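Local coordinates for protein NEQ263 (Nanoarchaeum equitans Kin4-M, PDB 5BN3) that probably binds nucleotide as the NeqB subunit of the NeqA-NeqB catalytic core of an archaeal ATP synthase, at residues V65-D68 / Y69-G72; D174-N178 / T179-M183; K199-T202 / P203-A206; A210-A214 / F215-R219; T257-A260 / S261-R265. All blocks are in the same frame, centred on the assembly; numbering follows the deposited sequence.

Contact 1: residues V65-D68 / Y69-G72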
loop_
_atom_site.group_PDB
_atom_site.type_symbol
_atom_site.label_atom_id
_atom_site.label_comp_id
_atom_site.label_asym_id
_atom_site.label_seq_id
_atom_site.Cartn_x
_atom_site.Cartn_y
_atom_site.Cartn_z
ATOM N N VAL B 65 -20.773 42.428 -5.219
ATOM C CA VAL B 65 -19.938 42.473 -6.417
ATOM C C VAL B 65 -19.932 43.861 -7.054
ATOM O O VAL B 65 -20.981 44.487 -7.223
ATOM C CB VAL B 65 -20.355 41.411 -7.460
ATOM C CG1 VAL B 65 -20.051 40.013 -6.944
ATOM C CG2 VAL B 65 -21.829 41.538 -7.807
ATOM N N SER B 66 -18.736 44.332 -7.392
ATOM C CA SER B 66 -18.546 45.622 -8.048
ATOM C C SER B 66 -17.104 45.722 -8.512
ATOM O O SER B 66 -16.298 44.828 -8.246
ATOM C CB SER B 66 -18.865 46.776 -7.095
ATOM O OG SER B 66 -17.937 46.836 -6.027
ATOM N N GLU B 67 -16.772 46.810 -9.198
ATOM C CA GLU B 67 -15.404 47.029 -9.645
ATOM C C GLU B 67 -14.564 47.674 -8.549
ATOM O O GLU B 67 -13.411 48.034 -8.776
ATOM C CB GLU B 67 -15.376 47.888 -10.913
ATOM C CG GLU B 67 -16.089 47.266 -12.102
ATOM C CD GLU B 67 -15.604 47.825 -13.425
ATOM O OE1 GLU B 67 -14.559 48.510 -13.435
ATOM O OE2 GLU B 67 -16.261 47.574 -14.458
ATOM N N ASP B 68 -15.150 47.813 -7.362
ATOM C CA ASP B 68 -14.456 48.395 -6.217
ATOM C C ASP B 68 -13.278 47.537 -5.749
ATOM O O ASP B 68 -12.307 48.056 -5.199
ATOM C CB ASP B 68 -15.430 48.621 -5.055
ATOM C CG ASP B 68 -16.441 49.719 -5.337
ATOM O OD1 ASP B 68 -16.224 50.507 -6.282
ATOM O OD2 ASP B 68 -17.448 49.802 -4.601
ATOM N N TYR B 69 -13.370 46.226 -5.966
ATOM C CA TYR B 69 -12.314 45.297 -5.561
ATOM C C TYR B 69 -11.013 45.558 -6.310
ATOM O O TYR B 69 -9.925 45.290 -5.798
ATOM C CB TYR B 69 -12.754 43.848 -5.795
ATOM C CG TYR B 69 -13.854 43.386 -4.873
ATOM C CD1 TYR B 69 -15.185 43.557 -5.212
ATOM C CD2 TYR B 69 -13.563 42.775 -3.664
ATOM C CE1 TYR B 69 -16.189 43.138 -4.377
ATOM C CE2 TYR B 69 -14.565 42.352 -2.819
ATOM C CZ TYR B 69 -15.877 42.536 -3.181
ATOM O OH TYR B 69 -16.882 42.117 -2.345
ATOM N N ILE B 70 -11.137 46.077 -7.526
ATOM C CA ILE B 70 -9.979 46.345 -8.369
ATOM C C ILE B 70 -9.077 47.402 -7.732
ATOM O O ILE B 70 -9.515 48.521 -7.453
ATOM C CB ILE B 70 -10.410 46.788 -9.782
ATOM C CG1 ILE B 70 -11.378 45.761 -10.378
ATOM C CG2 ILE B 70 -9.199 46.966 -10.681
ATOM C CD1 ILE B 70 -11.887 46.114 -11.762
ATOM N N GLY B 71 -7.821 47.034 -7.494
ATOM C CA GLY B 71 -6.877 47.914 -6.827
ATOM C C GLY B 71 -6.733 47.596 -5.351
ATOM O O GLY B 71 -5.932 48.216 -4.647
ATOM N N GLY B 72 -7.503 46.618 -4.881
ATOM C CA GLY B 72 -7.523 46.290 -3.467
ATOM C C GLY B 72 -6.976 44.922 -3.101
ATOM O O GLY B 72 -6.778 44.061 -3.963
#
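Glu-67 and Ile-70 run side by side, their side chains pointing the same way from one turn of the loop. The CD1 methyl of Ile-70 lies 4.0 Å from Glu-67 OE1, and the stem of the isoleucine passes close over the backbone, with CG1 3.4 Å from Glu-67 O. That carbonyl also takes the N-H of Ile-70, with 3.3 Å between Ile-70 N and Glu-67 O; the donor stands above the carbonyl plane and the bond is bent to 144°. With CG1 of Ile-70 anti to the carbonyl carbon (chi1 -53°), the longer branch is turned along the glutamate, and CG2 heads off from the glutamate to pack on Met-183. The carboxylate itself is engaged by Arg-219 in a salt bridge. Two turns follow one another in this link between strands 62-64 and 73-75: an ST turn, in which Ser-66 OG accepts from Asp-68 N at 3.2 Å, and a type II beta turn from Tyr-69 to Gly-72, where positive phi at Gly-71 would jam a side chain against the preceding carbonyl. An alanine in place of Ile-70 would remove CG1 and CD1, probably opening a gap beside the Glu-67 side chain and thinning the cover over Glu-67 O. Tyr-69 turns the other way, back over the start of the segment. Its ring presents an edge to Ser-66 O, which lies near the ring plane 3.5 Å from CD1 of Tyr-69, while the hydroxyl bonds to Ala-64 O and Leu-209 of helix 196-215 packs against the side chain.

Contact 2: residues D174-N178 / T179-M183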
loop_
_atom_site.group_PDB
_atom_site.type_symbol
_atom_site.label_atom_id
_atom_site.label_comp_id
_atom_site.label_asym_id
_atom_site.label_seq_id
_atom_site.Cartn_x
_atom_site.Cartn_y
_atom_site.Cartn_z
ATOM N N ASP B 174 4.469 42.437 -4.692
ATOM C CA ASP B 174 5.595 43.312 -5.012
ATOM C C ASP B 174 5.878 43.405 -6.514
ATOM O O ASP B 174 6.230 44.471 -7.013
ATOM C CB ASP B 174 6.851 42.878 -4.246
ATOM C CG ASP B 174 6.737 43.115 -2.747
ATOM O OD1 ASP B 174 5.776 43.787 -2.314
ATOM O OD2 ASP B 174 7.621 42.639 -2.003
ATOM N N GLU B 175 5.725 42.294 -7.231
ATOM C CA GLU B 175 5.929 42.288 -8.681
ATOM C C GLU B 175 4.815 43.048 -9.396
ATOM O O GLU B 175 5.066 43.774 -10.360
ATOM C CB GLU B 175 6.024 40.849 -9.209
ATOM C CG GLU B 175 6.137 40.721 -10.728
ATOM C CD GLU B 175 7.552 40.929 -11.253
ATOM O OE1 GLU B 175 8.405 41.451 -10.504
ATOM O OE2 GLU B 175 7.811 40.566 -12.421
ATOM N N PHE B 176 3.583 42.890 -8.914
ATOM C CA PHE B 176 2.447 43.622 -9.470
ATOM C C PHE B 176 2.616 45.124 -9.256
ATOM O O PHE B 176 2.225 45.930 -10.101
ATOM C CB PHE B 176 1.132 43.139 -8.848
ATOM C CG PHE B 176 0.689 41.788 -9.340
ATOM C CD1 PHE B 176 1.147 41.290 -10.552
ATOM C CD2 PHE B 176 -0.190 41.016 -8.593
ATOM C CE1 PHE B 176 0.738 40.048 -11.008
ATOM C CE2 PHE B 176 -0.602 39.773 -9.043
ATOM C CZ PHE B 176 -0.137 39.289 -10.254
ATOM N N ILE B 177 3.204 45.488 -8.120
ATOM C CA ILE B 177 3.480 46.884 -7.801
ATOM C C ILE B 177 4.603 47.441 -8.680
ATOM O O ILE B 177 4.483 48.534 -9.234
ATOM C CB ILE B 177 3.824 47.053 -6.299
ATOM C CG1 ILE B 177 2.561 46.877 -5.449
ATOM C CG2 ILE B 177 4.448 48.413 -6.025
ATOM C CD1 ILE B 177 2.809 46.871 -3.955
ATOM N N ASN B 178 5.687 46.682 -8.815
ATOM C CA ASN B 178 6.831 47.122 -9.611
ATOM C C ASN B 178 6.551 47.184 -11.113
ATOM O O ASN B 178 7.180 47.957 -11.831
ATOM C CB ASN B 178 8.050 46.236 -9.334
ATOM C CG ASN B 178 8.513 46.315 -7.892
ATOM O OD1 ASN B 178 8.215 47.276 -7.179
ATOM N ND2 ASN B 178 9.251 45.302 -7.453
ATOM N N THR B 179 5.610 46.364 -11.576
ATOM C CA THR B 179 5.212 46.355 -12.984
ATOM C C THR B 179 3.984 47.234 -13.231
ATOM O O THR B 179 3.475 47.298 -14.352
ATOM C CB THR B 179 4.918 44.922 -13.486
ATOM O OG1 THR B 179 3.854 44.349 -12.716
ATOM C CG2 THR B 179 6.157 44.049 -13.357
ATOM N N LYS B 180 3.519 47.896 -12.172
ATOM C CA LYS B 180 2.350 48.785 -12.221
ATOM C C LYS B 180 1.055 48.084 -12.634
ATOM O O LYS B 180 0.164 48.702 -13.216
ATOM C CB LYS B 180 2.608 50.003 -13.119
ATOM C CG LYS B 180 3.891 50.760 -12.793
ATOM C CD LYS B 180 3.898 52.152 -13.416
ATOM C CE LYS B 180 3.478 53.221 -12.410
ATOM N NZ LYS B 180 2.068 53.070 -11.956
ATOM N N ALA B 181 0.949 46.797 -12.320
ATOM C CA ALA B 181 -0.267 46.044 -12.603
ATOM C C ALA B 181 -1.186 46.016 -11.386
ATOM O O ALA B 181 -2.326 45.559 -11.470
ATOM C CB ALA B 181 0.079 44.633 -13.038
ATOM N N ILE B 182 -0.683 46.518 -10.260
ATOM C CA ILE B 182 -1.391 46.449 -8.981
ATOM C C ILE B 182 -2.733 47.193 -8.971
ATOM O O ILE B 182 -3.683 46.761 -8.313
ATOM C CB ILE B 182 -0.486 46.940 -7.814
ATOM C CG1 ILE B 182 -1.102 46.598 -6.456
ATOM C CG2 ILE B 182 -0.202 48.435 -7.925
ATOM C CD1 ILE B 182 -1.083 45.123 -6.140
ATOM N N MET B 183 -2.820 48.295 -9.712
ATOM C CA MET B 183 -4.039 49.101 -9.723
ATOM C C MET B 183 -5.168 48.431 -10.500
ATOM O O MET B 183 -6.345 48.719 -10.273
ATOM C CB MET B 183 -3.768 50.504 -10.275
ATOM C CG MET B 183 -2.664 51.252 -9.545
ATOM S SD MET B 183 -2.761 53.041 -9.761
ATOM C CE MET B 183 -4.241 53.416 -8.822
#
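Thr-179 grips the carbonyl of Glu-175 twice. Its hydroxyl donates, with OG1 2.7 Å from Glu-175 O, and its backbone N-H donates to the same oxygen, N to O 2.9 Å; the two donors arrive from opposite faces of the carbonyl plane. The hydroxyl can do this because chi1 of 60° sets OG1 between the backbone N and the carbonyl carbon, folded back over the last helical turn. CG2 is thereby left beside the carboxylate of Glu-175, 4.0 Å from OE2, with the two side chains crossing obliquely. OE2 of Glu-175 makes a long, weak ion pair with Arg-149 and a weak hydrogen bond with Tyr-388.

The next carbonyl, Phe-176 O, is taken by the chain after the turn. Ala-181 N donates to it in the carbonyl plane, at 2.7 Å from Phe-176 O, and Ile-182 N adds a weak, strongly bent bond. Ile-177 O accepts from Lys-180 N at 3.2 Å, the donor standing well above the carbonyl plane. Three carbonyls at the end of the helix are thus supplied with donors as the chain reverses.

Apolar contact follows the same fold-back. Ile-182 lies alongside Ile-177, with a CG1 to CG1 distance of 3.8 Å, and its CD1 reaches CB of Phe-176; the phenylalanine side chain packs on Leu-145 of helix 140-151. Positive phi at Lys-180 and the paired bonds back into the last turn make this a Schellman motif, closing helix 166-178 ahead of strand 185-190 in the nucleotide-binding domain.

Contact 3: residues K199-T202 / P203-A206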
loop_
_atom_site.group_PDB
_atom_site.type_symbol
_atom_site.label_atom_id
_atom_site.label_comp_id
_atom_site.label_asym_id
_atom_site.label_seq_id
_atom_site.Cartn_x
_atom_site.Cartn_y
_atom_site.Cartn_z
ATOM N N LYS B 199 -9.996 29.322 3.680
ATOM C CA LYS B 199 -9.171 28.804 2.596
ATOM C C LYS B 199 -10.005 28.345 1.401
ATOM O O LYS B 199 -9.673 28.651 0.259
ATOM C CB LYS B 199 -8.275 27.662 3.092
ATOM C CG LYS B 199 -7.129 28.107 4.000
ATOM C CD LYS B 199 -6.105 26.987 4.181
ATOM C CE LYS B 199 -4.975 27.396 5.118
ATOM N NZ LYS B 199 -5.351 27.293 6.553
ATOM N N ILE B 200 -11.087 27.616 1.658
ATOM C CA ILE B 200 -11.898 27.103 0.553
ATOM C C ILE B 200 -12.815 28.167 -0.050
ATOM O O ILE B 200 -13.292 28.012 -1.174
ATOM C CB ILE B 200 -12.716 25.843 0.933
ATOM C CG1 ILE B 200 -13.796 26.179 1.961
ATOM C CG2 ILE B 200 -11.796 24.729 1.429
ATOM C CD1 ILE B 200 -14.954 25.198 1.949
ATOM N N TYR B 201 -13.057 29.243 0.693
ATOM C CA TYR B 201 -13.840 30.365 0.177
ATOM C C TYR B 201 -13.003 31.305 -0.690
ATOM O O TYR B 201 -13.542 32.030 -1.524
ATOM C CB TYR B 201 -14.497 31.146 1.323
ATOM C CG TYR B 201 -15.802 30.554 1.806
ATOM C CD1 TYR B 201 -16.211 29.294 1.393
ATOM C CD2 TYR B 201 -16.635 31.266 2.657
ATOM C CE1 TYR B 201 -17.407 28.755 1.827
ATOM C CE2 TYR B 201 -17.835 30.736 3.093
ATOM C CZ TYR B 201 -18.215 29.482 2.674
ATOM O OH TYR B 201 -19.408 28.947 3.106
ATOM N N THR B 202 -11.688 31.283 -0.493
ATOM C CA THR B 202 -10.784 32.163 -1.243
ATOM C C THR B 202 -10.955 32.076 -2.767
ATOM O O THR B 202 -11.164 33.101 -3.416
ATOM C CB THR B 202 -9.300 31.943 -0.850
ATOM O OG1 THR B 202 -9.143 32.160 0.557
ATOM C CG2 THR B 202 -8.397 32.891 -1.611
ATOM N N PRO B 203 -10.884 30.860 -3.346
ATOM C CA PRO B 203 -11.059 30.839 -4.801
ATOM C C PRO B 203 -12.498 31.128 -5.212
ATOM O O PRO B 203 -12.721 31.565 -6.336
ATOM C CB PRO B 203 -10.684 29.402 -5.176
ATOM C CG PRO B 203 -10.993 28.608 -3.951
ATOM C CD PRO B 203 -10.632 29.508 -2.806
ATOM N N ARG B 204 -13.455 30.884 -4.320
ATOM C CA ARG B 204 -14.865 31.107 -4.637
ATOM C C ARG B 204 -15.231 32.588 -4.720
ATOM O O ARG B 204 -15.968 32.998 -5.620
ATOM C CB ARG B 204 -15.764 30.377 -3.630
ATOM C CG ARG B 204 -15.828 28.866 -3.844
ATOM C CD ARG B 204 -16.649 28.171 -2.769
ATOM N NE ARG B 204 -16.961 26.789 -3.133
ATOM C CZ ARG B 204 -16.182 25.746 -2.864
ATOM N NH1 ARG B 204 -15.036 25.920 -2.220
ATOM N NH2 ARG B 204 -16.549 24.529 -3.238
ATOM N N VAL B 205 -14.722 33.393 -3.791
ATOM C CA VAL B 205 -14.986 34.829 -3.842
ATOM C C VAL B 205 -14.236 35.468 -5.011
ATOM O O VAL B 205 -14.740 36.389 -5.650
ATOM C CB VAL B 205 -14.659 35.556 -2.499
ATOM C CG1 VAL B 205 -15.319 34.846 -1.331
ATOM C CG2 VAL B 205 -13.163 35.639 -2.265
ATOM N N ALA B 206 -13.042 34.957 -5.300
ATOM C CA ALA B 206 -12.237 35.462 -6.407
ATOM C C ALA B 206 -12.899 35.184 -7.753
ATOM O O ALA B 206 -12.893 36.032 -8.651
ATOM C CB ALA B 206 -10.848 34.849 -6.368
#
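Arg-204 folds back along helix 196-215 to meet Ile-200, one turn earlier, just where Pro-203 kinks the helix. This helix belongs to the P-loop-type nucleotide-binding domain. Proline has no N-H to give, and the regular bond from Arg-204 N to Ile-200 O is not made; Arg-204 NH1 reaches that oxygen instead. From the start, CB of Arg-204 sits 3.5 Å from Tyr-201 O. CG and CD then pass the carbonyl of Ile-200, CD at 3.7 Å from Ile-200 O, while CD also meets the ring of Tyr-201 obliquely. CG is anti to the carbonyl carbon (chi1 -75°) and the chain runs extended to NE, which carries the guanidinium back past the kink to Ile-200. NE makes a weak hydrogen bond with Asn-95. NH1 donates to Ile-200 O at 2.9 Å, the acceptor lying in the guanidinium plane although the donor stands above the plane of the carbonyl. NH1 also bonds to Tyr-231 of helix 228-241, and NH2 makes a salt bridge with Asp-258. Regular bonding resumes with Val-205 N to Tyr-201 O, nearly straight at 164°. At the kink itself the fit is tight: CB of Thr-202 is 3.4 Å from Pro-203 CD.

Contact 4: residues A210-A214 / F215-R219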
loop_
_atom_site.group_PDB
_atom_site.type_symbol
_atom_site.label_atom_id
_atom_site.label_comp_id
_atom_site.label_asym_id
_atom_site.label_seq_id
_atom_site.Cartn_x
_atom_site.Cartn_y
_atom_site.Cartn_z
ATOM N N ALA B 210 -14.673 37.388 -10.622
ATOM C CA ALA B 210 -14.230 37.179 -11.997
ATOM C C ALA B 210 -15.404 37.016 -12.959
ATOM O O ALA B 210 -15.392 37.566 -14.060
ATOM C CB ALA B 210 -13.315 35.975 -12.075
ATOM N N GLU B 211 -16.409 36.251 -12.542
ATOM C CA GLU B 211 -17.600 36.030 -13.360
ATOM C C GLU B 211 -18.401 37.316 -13.530
ATOM O O GLU B 211 -19.000 37.546 -14.580
ATOM C CB GLU B 211 -18.486 34.948 -12.742
ATOM C CG GLU B 211 -17.943 33.534 -12.872
ATOM C CD GLU B 211 -18.777 32.528 -12.108
ATOM O OE1 GLU B 211 -19.510 32.940 -11.181
ATOM O OE2 GLU B 211 -18.706 31.324 -12.434
ATOM N N TYR B 212 -18.422 38.142 -12.489
ATOM C CA TYR B 212 -19.095 39.433 -12.555
ATOM C C TYR B 212 -18.392 40.344 -13.553
ATOM O O TYR B 212 -19.026 40.927 -14.429
ATOM C CB TYR B 212 -19.132 40.093 -11.172
ATOM C CG TYR B 212 -19.644 41.516 -11.192
ATOM C CD1 TYR B 212 -21.003 41.783 -11.282
ATOM C CD2 TYR B 212 -18.769 42.590 -11.120
ATOM C CE1 TYR B 212 -21.476 43.081 -11.303
ATOM C CE2 TYR B 212 -19.232 43.893 -11.142
ATOM C CZ TYR B 212 -20.585 44.130 -11.232
ATOM O OH TYR B 212 -21.051 45.423 -11.252
ATOM N N LEU B 213 -17.076 40.461 -13.416
ATOM C CA LEU B 213 -16.286 41.324 -14.290
ATOM C C LEU B 213 -16.320 40.870 -15.751
ATOM O O LEU B 213 -16.457 41.689 -16.662
ATOM C CB LEU B 213 -14.838 41.400 -13.792
ATOM C CG LEU B 213 -14.600 42.108 -12.456
ATOM C CD1 LEU B 213 -13.124 42.108 -12.085
ATOM C CD2 LEU B 213 -15.124 43.526 -12.522
ATOM N N ALA B 214 -16.209 39.564 -15.971
ATOM C CA ALA B 214 -16.114 39.027 -17.326
ATOM C C ALA B 214 -17.456 38.948 -18.046
ATOM O O ALA B 214 -17.553 39.269 -19.232
ATOM C CB ALA B 214 -15.454 37.658 -17.304
ATOM N N PHE B 215 -18.488 38.512 -17.331
ATOM C CA PHE B 215 -19.759 38.180 -17.971
ATOM C C PHE B 215 -20.874 39.197 -17.725
ATOM O O PHE B 215 -21.929 39.121 -18.352
ATOM C CB PHE B 215 -20.196 36.768 -17.565
ATOM C CG PHE B 215 -19.166 35.714 -17.867
ATOM C CD1 PHE B 215 -18.430 35.769 -19.042
ATOM C CD2 PHE B 215 -18.912 34.690 -16.968
ATOM C CE1 PHE B 215 -17.471 34.810 -19.326
ATOM C CE2 PHE B 215 -17.953 33.727 -17.245
ATOM C CZ PHE B 215 -17.233 33.788 -18.425
ATOM N N GLU B 216 -20.643 40.143 -16.819
ATOM C CA GLU B 216 -21.587 41.239 -16.613
ATOM C C GLU B 216 -21.010 42.569 -17.087
ATOM O O GLU B 216 -21.727 43.404 -17.634
ATOM C CB GLU B 216 -22.018 41.339 -15.144
ATOM C CG GLU B 216 -23.041 40.299 -14.709
ATOM C CD GLU B 216 -24.040 40.856 -13.710
ATOM O OE1 GLU B 216 -24.001 42.078 -13.452
ATOM O OE2 GLU B 216 -24.867 40.076 -13.189
ATOM N N LYS B 217 -19.712 42.760 -16.882
ATOM C CA LYS B 217 -19.050 43.985 -17.317
ATOM C C LYS B 217 -18.279 43.766 -18.618
ATOM O O LYS B 217 -17.544 44.649 -19.067
ATOM C CB LYS B 217 -18.129 44.522 -16.217
ATOM C CG LYS B 217 -18.828 44.743 -14.883
ATOM C CD LYS B 217 -20.051 45.645 -15.017
ATOM C CE LYS B 217 -19.669 47.070 -15.392
ATOM N NZ LYS B 217 -20.869 47.936 -15.606
ATOM N N ASN B 218 -18.456 42.587 -19.211
ATOM C CA ASN B 218 -17.893 42.264 -20.525
ATOM C C ASN B 218 -16.382 42.465 -20.658
ATOM O O ASN B 218 -15.917 43.049 -21.636
ATOM C CB ASN B 218 -18.616 43.046 -21.631
ATOM C CG ASN B 218 -20.114 42.798 -21.643
ATOM O OD1 ASN B 218 -20.616 41.882 -20.989
ATOM N ND2 ASN B 218 -20.835 43.612 -22.404
ATOM N N ARG B 219 -15.623 41.974 -19.681
ATOM C CA ARG B 219 -14.167 42.101 -19.700
ATOM C C ARG B 219 -13.472 40.766 -19.936
ATOM O O ARG B 219 -14.064 39.701 -19.754
ATOM C CB ARG B 219 -13.660 42.671 -18.372
ATOM C CG ARG B 219 -14.170 44.056 -18.011
ATOM C CD ARG B 219 -13.732 44.421 -16.597
ATOM N NE ARG B 219 -14.135 45.770 -16.205
ATOM C CZ ARG B 219 -13.344 46.835 -16.272
ATOM N NH1 ARG B 219 -12.101 46.712 -16.718
ATOM N NH2 ARG B 219 -13.792 48.023 -15.894
#
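Tyr-212 O collects two backbone donors as helix 196-215 runs out, Glu-216 N at 3.0 Å and Lys-217 N at 3.1 Å from that oxygen. One residue on, Leu-213 O accepts from Arg-219 N at 3.1 Å, which folds the chain back over the helix end, and Phe-215 N holds Glu-211 O in the last turn. Glu-216 OE2 forms a salt bridge with Arg-92.

Around this backbone the Tyr-212 ring has two neighbours. The Glu-216 side chain crosses that of Tyr-212 at about a right angle, with ring and carboxylate planes 46° apart and OE1 of Glu-216 3.5 Å from Tyr-212 CE1. Lys-217, bent at chi2 and chi3, lies alongside the tyrosine with CG 3.9 Å from CE2 of Tyr-212. Elsewhere round the helix, Ala-214 CB makes a CH-pi contact over one face of the Phe-215 ring, 4.1 Å from its centroid.

Leu-213 and Ala-214 pack on Val-221 of strand 220-226, and Ala-214 and Phe-215 on Ile-274 of strand 273-281; Phe-215 also meets Tyr-98 of the neighbouring alpha-chain subunit.

Contact 5: residues T257-A260 / S261-R265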
loop_
_atom_site.group_PDB
_atom_site.type_symbol
_atom_site.label_atom_id
_atom_site.label_comp_id
_atom_site.label_asym_id
_atom_site.label_seq_id
_atom_site.Cartn_x
_atom_site.Cartn_y
_atom_site.Cartn_z
ATOM N N THR B 257 -15.164 16.516 -7.942
ATOM C CA THR B 257 -16.323 17.369 -8.182
ATOM C C THR B 257 -16.131 18.762 -7.578
ATOM O O THR B 257 -16.513 19.762 -8.180
ATOM C CB THR B 257 -17.613 16.713 -7.648
ATOM O OG1 THR B 257 -17.803 15.452 -8.301
ATOM C CG2 THR B 257 -18.820 17.593 -7.915
ATOM N N ASP B 258 -15.525 18.827 -6.397
ATOM C CA ASP B 258 -15.285 20.114 -5.758
ATOM C C ASP B 258 -14.238 20.934 -6.509
ATOM O O ASP B 258 -14.408 22.138 -6.699
ATOM C CB ASP B 258 -14.873 19.928 -4.301
ATOM C CG ASP B 258 -14.708 21.243 -3.577
ATOM O OD1 ASP B 258 -15.701 21.743 -3.008
ATOM O OD2 ASP B 258 -13.587 21.789 -3.584
ATOM N N LEU B 259 -13.159 20.285 -6.938
ATOM C CA LEU B 259 -12.138 20.960 -7.739
ATOM C C LEU B 259 -12.732 21.475 -9.046
ATOM O O LEU B 259 -12.410 22.575 -9.499
ATOM C CB LEU B 259 -10.959 20.020 -8.017
ATOM C CG LEU B 259 -10.026 19.703 -6.845
ATOM C CD1 LEU B 259 -8.956 18.695 -7.254
ATOM C CD2 LEU B 259 -9.377 20.974 -6.320
ATOM N N ALA B 260 -13.611 20.679 -9.643
ATOM C CA ALA B 260 -14.269 21.065 -10.885
ATOM C C ALA B 260 -15.189 22.259 -10.679
ATOM O O ALA B 260 -15.307 23.113 -11.556
ATOM C CB ALA B 260 -15.042 19.899 -11.449
ATOM N N SER B 261 -15.837 22.321 -9.519
ATOM C CA SER B 261 -16.748 23.423 -9.211
ATOM C C SER B 261 -15.997 24.748 -9.126
ATOM O O SER B 261 -16.603 25.818 -9.077
ATOM C CB SER B 261 -17.501 23.158 -7.907
ATOM O OG SER B 261 -16.686 23.438 -6.785
ATOM N N ILE B 262 -14.669 24.666 -9.108
ATOM C CA ILE B 262 -13.813 25.842 -9.162
ATOM C C ILE B 262 -13.238 26.046 -10.568
ATOM O O ILE B 262 -13.393 27.117 -11.155
ATOM C CB ILE B 262 -12.671 25.722 -8.140
ATOM C CG1 ILE B 262 -13.233 25.812 -6.722
ATOM C CG2 ILE B 262 -11.630 26.803 -8.348
ATOM C CD1 ILE B 262 -12.178 25.742 -5.676
ATOM N N TYR B 263 -12.579 25.017 -11.101
ATOM C CA TYR B 263 -11.899 25.117 -12.395
ATOM C C TYR B 263 -12.841 25.443 -13.558
ATOM O O TYR B 263 -12.461 26.158 -14.486
ATOM C CB TYR B 263 -11.142 23.821 -12.703
ATOM C CG TYR B 263 -10.046 23.459 -11.723
ATOM C CD1 TYR B 263 -9.379 24.433 -10.992
ATOM C CD2 TYR B 263 -9.673 22.135 -11.537
ATOM C CE1 TYR B 263 -8.372 24.092 -10.102
ATOM C CE2 TYR B 263 -8.671 21.788 -10.652
ATOM C CZ TYR B 263 -8.026 22.768 -9.940
ATOM O OH TYR B 263 -7.029 22.415 -9.061
ATOM N N GLU B 264 -14.061 24.915 -13.510
ATOM C CA GLU B 264 -15.019 25.101 -14.604
ATOM C C GLU B 264 -15.701 26.467 -14.587
ATOM O O GLU B 264 -16.474 26.791 -15.491
ATOM C CB GLU B 264 -16.065 23.980 -14.606
ATOM C CG GLU B 264 -15.519 22.630 -15.056
ATOM C CD GLU B 264 -15.382 22.517 -16.567
ATOM O OE1 GLU B 264 -14.362 21.966 -17.033
ATOM O OE2 GLU B 264 -16.299 22.959 -17.292
ATOM N N ARG B 265 -15.416 27.264 -13.563
ATOM C CA ARG B 265 -15.883 28.648 -13.533
ATOM C C ARG B 265 -14.876 29.511 -14.284
ATOM O O ARG B 265 -14.272 30.433 -13.731
ATOM C CB ARG B 265 -16.072 29.137 -12.095
ATOM C CG ARG B 265 -17.199 28.417 -11.357
ATOM C CD ARG B 265 -17.288 28.845 -9.902
ATOM N NE ARG B 265 -17.935 30.146 -9.734
ATOM C CZ ARG B 265 -18.102 30.752 -8.561
ATOM N NH1 ARG B 265 -17.665 30.179 -7.449
ATOM N NH2 ARG B 265 -18.700 31.932 -8.502
#
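This is a local contact along the last turns of helix 255-263, within the P-loop-type nucleotide-binding domain, where the helix packs on helices 196-215 and 228-241 and also meets the neighbouring alpha-chain subunit. Leu-259 and Tyr-263, one turn apart, lie side by side and point the same way: CB of Leu-259 is 3.9 Å from CE2 of Tyr-263, and CD2 reaches the hydroxyl. The tyrosine ring also lies against the backbone, with Leu-259 O 3.3 Å above one face, offset toward the rim. The same oxygen accepts two N-H groups, from Tyr-263 N at 2.9 Å from Leu-259 O and from Ile-262 N. The phenol ends in a hydrogen bond with Thr-295 of helix 290-296. An alanine in place of Tyr-263 would remove the ring and hydroxyl, probably opening a gap beside Leu-259 and leaving Thr-295 without this partner. At the exit, Glu-264 N donates to Ala-260 O at 2.9 Å, and the Glu-264 carboxylate forms a salt bridge with Lys-129. On another side of the helix, Ser-261 turns its hydroxyl back toward the preceding turn: a chi1 of 79° places OG between the backbone N and the carbonyl carbon, from where it donates to Asp-258 O over 2.6 Å.

Contacts 3 and 4 follow each other on helix 196-215, their centres about 17 Å apart, and both tie that helix to contact 5: Arg-204 NH2 lies 2.9 Å from Asp-258 OD1, and Glu-211 OE1 3.0 Å from Arg-265 NH2, both salt bridges. Contact 1 joins contact 4 through Glu-67 OE1 and Arg-219 NH2, 2.6 Å apart. Contact 2 lies farthest from contact 5, about 29 Å between centres, and touches contact 1 where Ile-70 CG2 packs on Met-183 O. Closest to Arg-326, which binds ADP though none is bound to this chain in the model, is contact 5, with the Glu-264 side chain about 9 Å from that of Arg-326; contacts 1 to 4 lie away from that site.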